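Local coordinates for glycine cleavage system H protein (Mycobacterium tuberculosis, PDB 3IFT) that probably shuttles the methylamine group of glycine from the P protein to the T protein of the glycine cleavage system on a covalently bound lipoyl arm, at residues A[17-22]-A[79-84]; A[31-36]-A[121-126]. One frame throughout, in Å; residues are numbered along the deposited sequence.

How the interactions relate
Both contacts rest on the larger antiparallel sheet of this lipoyl-type fold, their centres about 10 Å apart. Interaction 1 (17-22 with 79-84) joins a turn after edge strand 17-18 to the loop entering strand 84-89, grading from a buried proline to an exposed glutamate. Interaction 2 (31-36 with 121-126) sets a short helix against an inner strand through one buried leucine. Segment 79-84 touches both segments of interaction 2: Ile82 CD1 lies 3.4 Å from Leu123 CD1 and Ile82 also packs on Val33, while Pro81 of interaction 1 packs on Val35. Neither has a hydrogen bond across it: interaction 1 mixes aliphatic and aromatic carbon, interaction 2 methyls and strand backbone.

Interaction 1 (A[17-22]-A[79-84]); sequences HYTAEH and YAPISG
Thr19 faces Pro81 with their CA atoms 6.7 Å apart and Glu21 faces Tyr79 at 8.0 Å between CA atoms, so the two segments run in opposite senses, with no backbone hydrogen bond between them. Residues 17-22 leave edge strand 17-18 through a type I beta turn from Thr19 to His22, closed by its own backbone bond from His22 N to Thr19 O at 2.9 Å. On the inner side, the methyl of Thr19 does the touching: CG2 lies 3.6 Å from Pro81 CB. With chi1 at 69°, CG2 stands anti to the carbonyl carbon and OG1 sits between backbone N and C. Threonine suits this place because its hydroxyl is taken up by Glu23 N, and weakly by Glu21 N, which leaves the methyl to meet Pro81. Pro81 fits the buried side, its ring also resting on Ile25 of strand 23-29.

Towards solvent, the aliphatic stem of Glu21 crosses the Tyr79 ring at about a right angle, approaching it obliquely, CB 4.0 Å from CD2 of Tyr79 and CG 4.0 Å from its CE2. A bend at chi2 (75°) turns the carboxylate off the line of the stem, its plane nearly perpendicular to the ring (86°), so that CB and CG make the contact. Tyr79 ends strand 75-79, an arm of the hairpin that carries Lys73, the predicted lipoylation site, unmodified here. The backbone N of Tyr79 donates to Glu23 OE2. Only carbon atoms meet across the interface: apolar burial at the Thr19-Pro81 end, van der Waals contact at the surface between Glu21 and Tyr79.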
loop_
_atom_site.group_PDB
_atom_site.type_symbol
_atom_site.label_atom_id
_atom_site.label_comp_id
_atom_site.label_asym_id
_atom_site.label_seq_id
_atom_site.Cartn_x
_atom_site.Cartn_y
_atom_site.Cartn_z
ATOM N N HIS A 17 -6.384 6.818 1.570
ATOM C CA HIS A 17 -5.275 7.668 1.890
ATOM C C HIS A 17 -4.094 7.133 1.176
ATOM O O HIS A 17 -4.100 5.992 0.709
ATOM C CB HIS A 17 -4.996 7.692 3.378
ATOM C CG HIS A 17 -6.009 8.468 4.168
ATOM N ND1 HIS A 17 -7.112 7.875 4.748
ATOM C CD2 HIS A 17 -6.078 9.786 4.486
ATOM C CE1 HIS A 17 -7.809 8.790 5.403
ATOM N NE2 HIS A 17 -7.205 9.958 5.260
ATOM N N TYR A 18 -3.083 7.988 1.087
ATOM C CA TYR A 18 -1.915 7.723 0.300
ATOM C C TYR A 18 -0.685 8.151 0.988
ATOM O O TYR A 18 -0.699 9.006 1.888
ATOM C CB TYR A 18 -1.991 8.445 -1.026
ATOM C CG TYR A 18 -3.176 8.028 -1.797
ATOM C CD1 TYR A 18 -3.096 6.982 -2.680
ATOM C CD2 TYR A 18 -4.410 8.611 -1.565
ATOM C CE1 TYR A 18 -4.211 6.553 -3.374
ATOM C CE2 TYR A 18 -5.519 8.200 -2.236
ATOM C CZ TYR A 18 -5.432 7.174 -3.152
ATOM O OH TYR A 18 -6.548 6.752 -3.867
ATOM N N THR A 19 0.411 7.541 0.552
ATOM C CA THR A 19 1.703 8.074 0.877
ATOM C C THR A 19 2.288 8.658 -0.386
ATOM O O THR A 19 1.925 8.269 -1.512
ATOM C CB THR A 19 2.625 6.983 1.416
ATOM O OG1 THR A 19 2.950 6.089 0.365
ATOM C CG2 THR A 19 1.971 6.212 2.571
ATOM N N ALA A 20 3.233 9.560 -0.193
ATOM C CA ALA A 20 4.023 10.142 -1.276
ATOM C C ALA A 20 4.760 9.079 -2.077
ATOM O O ALA A 20 5.122 9.296 -3.219
ATOM C CB ALA A 20 5.045 11.146 -0.700
ATOM N N GLU A 21 4.968 7.927 -1.479
ATOM C CA GLU A 21 5.732 6.878 -2.123
ATOM C C GLU A 21 4.762 5.939 -2.825
ATOM O O GLU A 21 5.142 4.840 -3.158
ATOM C CB GLU A 21 6.581 6.111 -1.139
ATOM C CG GLU A 21 7.713 6.929 -0.534
ATOM C CD GLU A 21 7.206 7.901 0.484
ATOM O OE1 GLU A 21 6.404 7.460 1.304
ATOM O OE2 GLU A 21 7.575 9.097 0.442
ATOM N N HIS A 22 3.507 6.380 -2.992
ATOM C CA HIS A 22 2.546 5.741 -3.899
ATOM C C HIS A 22 1.952 4.485 -3.344
ATOM O O HIS A 22 1.663 3.527 -4.068
ATOM C CB HIS A 22 3.165 5.472 -5.277
ATOM C CG HIS A 22 3.975 6.625 -5.783
ATOM N ND1 HIS A 22 3.402 7.812 -6.180
ATOM C CD2 HIS A 22 5.311 6.796 -5.892
ATOM C CE1 HIS A 22 4.350 8.662 -6.526
ATOM N NE2 HIS A 22 5.519 8.077 -6.350
ATOM N N TYR A 79 6.791 0.491 1.868
ATOM C CA TYR A 79 6.929 1.026 3.217
ATOM C C TYR A 79 5.644 0.811 4.002
ATOM O O TYR A 79 4.565 0.855 3.448
ATOM C CB TYR A 79 7.223 2.500 3.147
ATOM C CG TYR A 79 8.431 2.812 2.336
ATOM C CD1 TYR A 79 9.700 2.666 2.869
ATOM C CD2 TYR A 79 8.320 3.182 1.013
ATOM C CE1 TYR A 79 10.818 2.932 2.132
ATOM C CE2 TYR A 79 9.451 3.451 0.265
ATOM C CZ TYR A 79 10.688 3.324 0.845
ATOM O OH TYR A 79 11.810 3.592 0.123
ATOM N N ALA A 80 5.776 0.566 5.296
ATOM C CA ALA A 80 4.635 0.559 6.193
ATOM C C ALA A 80 4.113 2.003 6.227
ATOM O O ALA A 80 4.849 2.924 6.598
ATOM C CB ALA A 80 5.045 0.047 7.574
ATOM N N PRO A 81 2.871 2.239 5.737
ATOM C CA PRO A 81 2.413 3.619 5.808
ATOM C C PRO A 81 2.079 4.022 7.246
ATOM O O PRO A 81 2.129 5.181 7.577
ATOM C CB PRO A 81 1.128 3.613 4.937
ATOM C CG PRO A 81 1.104 2.289 4.300
ATOM C CD PRO A 81 1.803 1.374 5.216
ATOM N N ILE A 82 1.775 3.034 8.078
ATOM C CA ILE A 82 1.503 3.242 9.494
ATOM C C ILE A 82 2.175 2.166 10.313
ATOM O O ILE A 82 2.632 1.171 9.782
ATOM C CB ILE A 82 -0.014 3.232 9.796
ATOM C CG1 ILE A 82 -0.652 1.890 9.454
ATOM C CG2 ILE A 82 -0.697 4.390 9.084
ATOM C CD1 ILE A 82 -1.909 1.518 10.329
ATOM N N SER A 83 2.279 2.419 11.607
ATOM C CA SER A 83 2.806 1.460 12.533
ATOM C C SER A 83 1.699 0.514 12.887
ATOM O O SER A 83 0.546 0.903 13.051
ATOM C CB SER A 83 3.329 2.147 13.812
ATOM O OG SER A 83 4.439 2.950 13.486
ATOM N N GLY A 84 2.046 -0.743 12.996
ATOM C CA GLY A 84 1.064 -1.725 13.428
ATOM C C GLY A 84 1.678 -3.084 13.237
ATOM O O GLY A 84 2.875 -3.233 13.320
#

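Interaction 2 (A[31-36]-A[121-126])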
loop_
_atom_site.group_PDB
_atom_site.type_symbol
_atom_site.label_atom_id
_atom_site.label_comp_id
_atom_site.label_asym_id
_atom_site.label_seq_id
_atom_site.Cartn_x
_atom_site.Cartn_y
_atom_site.Cartn_z
ATOM N N ASP A 31 -9.480 -1.139 13.428
ATOM C CA ASP A 31 -8.071 -1.292 13.770
ATOM C C ASP A 31 -7.192 -1.721 12.611
ATOM O O ASP A 31 -5.993 -1.998 12.790
ATOM C CB ASP A 31 -7.939 -2.316 14.901
ATOM C CG ASP A 31 -8.437 -3.697 14.508
ATOM O OD1 ASP A 31 -8.964 -3.867 13.368
ATOM O OD2 ASP A 31 -8.304 -4.610 15.354
ATOM N N THR A 32 -7.767 -1.768 11.423
ATOM C CA THR A 32 -7.098 -2.354 10.295
ATOM C C THR A 32 -7.096 -1.419 9.101
ATOM O O THR A 32 -8.102 -0.768 8.773
ATOM C CB THR A 32 -7.783 -3.668 9.886
ATOM O OG1 THR A 32 -7.754 -4.560 11.000
ATOM C CG2 THR A 32 -7.063 -4.320 8.725
ATOM N N VAL A 33 -5.943 -1.351 8.454
ATOM C CA VAL A 33 -5.880 -0.735 7.157
ATOM C C VAL A 33 -5.422 -1.787 6.174
ATOM O O VAL A 33 -4.671 -2.709 6.511
ATOM C CB VAL A 33 -4.957 0.474 7.113
ATOM C CG1 VAL A 33 -5.503 1.587 7.968
ATOM C CG2 VAL A 33 -3.546 0.090 7.559
ATOM N N ARG A 34 -5.906 -1.643 4.954
ATOM C CA ARG A 34 -5.390 -2.396 3.861
ATOM C C ARG A 34 -4.496 -1.470 3.050
ATOM O O ARG A 34 -4.760 -0.280 2.937
ATOM C CB ARG A 34 -6.520 -2.933 3.025
ATOM C CG ARG A 34 -6.016 -3.736 1.857
ATOM C CD ARG A 34 -7.036 -4.768 1.468
ATOM N NE ARG A 34 -7.105 -5.833 2.453
ATOM C CZ ARG A 34 -7.765 -6.976 2.263
ATOM N NH1 ARG A 34 -8.381 -7.195 1.117
ATOM N NH2 ARG A 34 -7.765 -7.909 3.202
ATOM N N VAL A 35 -3.448 -2.037 2.483
ATOM C CA VAL A 35 -2.437 -1.308 1.793
ATOM C C VAL A 35 -2.099 -1.934 0.450
ATOM O O VAL A 35 -1.975 -3.157 0.309
ATOM C CB VAL A 35 -1.171 -1.258 2.679
ATOM C CG1 VAL A 35 -0.092 -0.462 2.056
ATOM C CG2 VAL A 35 -1.528 -0.686 4.083
ATOM N N GLY A 36 -1.926 -1.071 -0.545
ATOM C CA GLY A 36 -1.427 -1.473 -1.839
ATOM C C GLY A 36 -0.657 -0.331 -2.431
ATOM O O GLY A 36 -0.344 0.679 -1.765
ATOM N N ALA A 121 0.198 3.948 17.531
ATOM C CA ALA A 121 -0.836 4.972 17.326
ATOM C C ALA A 121 -2.152 4.337 16.886
ATOM O O ALA A 121 -2.171 3.452 16.004
ATOM C CB ALA A 121 -0.404 6.032 16.303
ATOM N N ALA A 122 -3.220 4.789 17.550
ATOM C CA ALA A 122 -4.575 4.579 17.108
ATOM C C ALA A 122 -4.629 5.011 15.665
ATOM O O ALA A 122 -3.912 5.924 15.235
ATOM C CB ALA A 122 -5.553 5.401 17.937
ATOM N N LEU A 123 -5.498 4.333 14.931
ATOM C CA LEU A 123 -5.665 4.572 13.524
ATOM C C LEU A 123 -6.097 5.998 13.241
ATOM O O LEU A 123 -5.536 6.622 12.365
ATOM C CB LEU A 123 -6.679 3.590 12.960
ATOM C CG LEU A 123 -6.381 3.102 11.562
ATOM C CD1 LEU A 123 -4.902 2.791 11.418
ATOM C CD2 LEU A 123 -7.271 1.871 11.285
ATOM N N GLU A 124 -7.109 6.487 13.957
ATOM C CA GLU A 124 -7.608 7.851 13.810
ATOM C C GLU A 124 -6.413 8.792 13.622
ATOM O O GLU A 124 -6.311 9.520 12.628
ATOM C CB GLU A 124 -8.407 8.249 15.054
ATOM N N SER A 125 -5.482 8.689 14.557
ATOM C CA SER A 125 -4.270 9.487 14.561
ATOM C C SER A 125 -3.277 9.084 13.470
ATOM O O SER A 125 -2.855 9.936 12.711
ATOM C CB SER A 125 -3.648 9.429 15.944
ATOM O OG SER A 125 -4.603 9.991 16.844
ATOM N N ALA A 126 -2.930 7.792 13.384
ATOM C CA ALA A 126 -2.068 7.289 12.297
ATOM C C ALA A 126 -2.463 7.906 10.963
ATOM O O ALA A 126 -1.609 8.373 10.228
ATOM C CB ALA A 126 -2.128 5.764 12.210
#
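Leu123 reaches from the first turn of helix 123-126 to strand 32-37, where it meets Val33, Thr32 and the carbonyl carbon of Asp31. Its CB points toward the strand without yet touching it. At the branch, CG comes within 4.0 Å of Val33 CG1. Both methyls reach that same Val33 CG1, CD1 at 3.7 Å, the two side chains crossing at a slant. CD2 lies also against the backbone, 3.7 Å from both Thr32 N and Thr32 O and 3.8 Å from Asp31 C. Val33 presents CG1 because its chi1 of -66° puts that methyl anti to the carbonyl carbon, leaving CG2 to pack on Ile82.

The short helix thus lies on one face of an antiparallel beta-sheet, in a fold related to the lipoyl domains. Ala122 occupies the N-cap position, and its O receives the N-H of Ala126. Branched apolar residues suit this buried face, whereas the CB atoms of Asp31 and Thr32 point away from the helix. There Thr32 OG1 donates to Asp31 OD1 at 2.7 Å, approaching 51° out of the carboxylate plane, and Asp31 OD2 bonds to Gln114 NE2 on neighbouring strand 111-114.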